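Local atomic coordinates of FBP protein (Leishmania major, PDB entry 5OEY), a protein that probably hydrolyses fructose 1,6-bisphosphate to fructose 6-phosphate and phosphate, using divalent metal ions, as a homotetrameric class 1 fructose-1,6-bisphosphatase. Residues L281-A286 with R313-T318. Sequence-based numbering, arbitrary orientation.
Sequences LLYEAA and RLHQRT. With MN (manganese (II) ion), chain O.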
# COMPACT_ATOMS: atom_id res chain seq x y z
N LEU C 281 22.81 25.96 -9.56
CA LEU C 281 22.29 26.26 -10.90
C LEU C 281 21.82 25.02 -11.63
O LEU C 281 20.72 25.04 -12.20
CB LEU C 281 23.33 27.01 -11.76
CG LEU C 281 22.97 27.39 -13.20
CD1 LEU C 281 21.85 28.41 -13.22
CD2 LEU C 281 24.18 27.96 -13.95
N LEU C 282 22.63 23.96 -11.62
CA LEU C 282 22.41 22.79 -12.52
C LEU C 282 21.22 21.94 -12.11
O LEU C 282 20.44 21.54 -12.96
CB LEU C 282 23.64 21.88 -12.61
CG LEU C 282 24.75 22.18 -13.59
CD1 LEU C 282 24.28 21.92 -15.01
CD2 LEU C 282 25.19 23.63 -13.45
N TYR C 283 21.08 21.70 -10.81
CA TYR C 283 20.07 20.77 -10.30
C TYR C 283 18.98 21.36 -9.42
O TYR C 283 18.20 20.61 -8.82
CB TYR C 283 20.73 19.59 -9.59
CG TYR C 283 21.88 19.93 -8.69
CD1 TYR C 283 21.63 20.35 -7.38
CD2 TYR C 283 23.19 19.81 -9.11
CE1 TYR C 283 22.65 20.66 -6.51
CE2 TYR C 283 24.24 20.11 -8.26
CZ TYR C 283 23.98 20.54 -6.95
OH TYR C 283 25.05 20.84 -6.09
N GLU C 284 18.89 22.68 -9.34
CA GLU C 284 17.80 23.32 -8.61
C GLU C 284 17.23 24.46 -9.42
O GLU C 284 16.11 24.38 -9.89
CB GLU C 284 18.28 23.83 -7.25
CG GLU C 284 18.63 22.72 -6.27
CD GLU C 284 19.15 23.20 -4.91
OE1 GLU C 284 19.88 24.20 -4.87
OE2 GLU C 284 18.90 22.53 -3.88
N ALA C 285 18.02 25.50 -9.64
CA ALA C 285 17.53 26.71 -10.26
C ALA C 285 17.17 26.59 -11.73
O ALA C 285 16.12 27.09 -12.14
CB ALA C 285 18.55 27.82 -10.08
N ALA C 286 18.01 25.96 -12.53
CA ALA C 286 17.74 25.87 -13.97
C ALA C 286 16.56 24.95 -14.33
O ALA C 286 15.77 25.28 -15.22
CB ALA C 286 19.00 25.47 -14.73
N ARG C 313 30.67 25.28 -13.69
CA ARG C 313 31.06 24.26 -12.72
C ARG C 313 29.83 23.57 -12.14
O ARG C 313 28.78 24.18 -12.00
CB ARG C 313 31.88 24.97 -11.61
CG ARG C 313 31.87 24.36 -10.22
CD ARG C 313 32.63 25.23 -9.24
NE ARG C 313 31.77 26.01 -8.34
CZ ARG C 313 31.40 27.28 -8.53
NH1 ARG C 313 31.80 27.98 -9.59
NH2 ARG C 313 30.60 27.88 -7.63
N LEU C 314 29.97 22.29 -11.79
CA LEU C 314 28.81 21.47 -11.39
C LEU C 314 28.03 22.00 -10.20
O LEU C 314 26.80 22.15 -10.29
CB LEU C 314 29.22 20.00 -11.21
CG LEU C 314 28.26 19.03 -10.49
CD1 LEU C 314 27.08 18.72 -11.39
CD2 LEU C 314 28.88 17.73 -9.98
N HIS C 315 28.72 22.40 -9.14
CA HIS C 315 28.05 22.99 -7.97
C HIS C 315 28.04 24.52 -7.93
O HIS C 315 28.12 25.13 -6.87
CB HIS C 315 28.65 22.42 -6.71
CG HIS C 315 28.58 20.93 -6.67
ND1 HIS C 315 27.40 20.26 -6.46
CD2 HIS C 315 29.52 19.99 -6.89
CE1 HIS C 315 27.63 18.96 -6.48
NE2 HIS C 315 28.91 18.76 -6.75
N GLN C 316 27.93 25.14 -9.10
CA GLN C 316 27.75 26.57 -9.23
C GLN C 316 26.45 26.99 -8.57
O GLN C 316 25.48 26.25 -8.58
CB GLN C 316 27.72 26.93 -10.72
CG GLN C 316 27.60 28.40 -11.04
CD GLN C 316 27.48 28.63 -12.54
OE1 GLN C 316 27.79 27.75 -13.36
NE2 GLN C 316 27.04 29.84 -12.91
N ARG C 317 26.43 28.21 -8.03
CA ARG C 317 25.23 28.78 -7.40
C ARG C 317 24.72 30.05 -8.04
O ARG C 317 25.44 30.74 -8.80
CB ARG C 317 25.49 29.06 -5.95
CG ARG C 317 25.97 27.85 -5.20
CD ARG C 317 25.99 28.14 -3.72
NE ARG C 317 27.00 27.53 -2.87
CZ ARG C 317 26.76 26.75 -1.82
NH1 ARG C 317 25.54 26.24 -1.54
NH2 ARG C 317 27.80 26.41 -1.07
N THR C 318 23.48 30.37 -7.68
CA THR C 318 22.80 31.54 -8.20
C THR C 318 21.67 31.92 -7.26
O THR C 318 21.08 31.07 -6.61
CB THR C 318 22.26 31.28 -9.62
OG1 THR C 318 21.55 32.43 -10.08
CG2 THR C 318 21.35 30.07 -9.67
MN MN O . 17.56 21.26 -2.77
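The rings of Tyr-283 and His-315 meet at their edges without stacking, planes at 72°. His-315 ND1 lies near the plane of the tyrosine ring, hydrogen-bonded to Tyr-283 OH at a doubtfully short 2.4 Å; either could be the donor. Leu-314 CG lies over one face of the imidazole, and Gln-316 CA over one face of the Arg-313 guanidinium, both displaced toward the rim. Chi1 of 43° puts Tyr-283 CG between the backbone N and the carbonyl carbon, from where the ring reaches the turn of 313-316. That turn is type I, closed by Gln-316 N to Arg-313 O at 3.2 Å.

A second link is Leu-281 N to Gln-316 O, 2.9 Å long and nearly straight at 165°. Beside it the two side chains run alongside each other, and Leu-281 CD2 lies 3.6 Å from Gln-316 NE2; the amide oxygen OE1 accepts a hydrogen bond from Thr-312 N. Methyl packing continues with Thr-318 CG2, 3.6 Å from Ala-285 CB and 4.0 Å from Leu-281 CD1.

Glu-284 extends from the same helical turn to the manganese ion, OE2 at 2.1 Å, while OE1 forms a salt bridge with Arg-280. Asp-118 and Asp-121 supply further ligands of this ion. Helix 281-294 begins right after strand 279-280, which pairs antiparallel with strand 317-323, while Leu-282 and Leu-314 both pack on Phe-116 of strand 113-121.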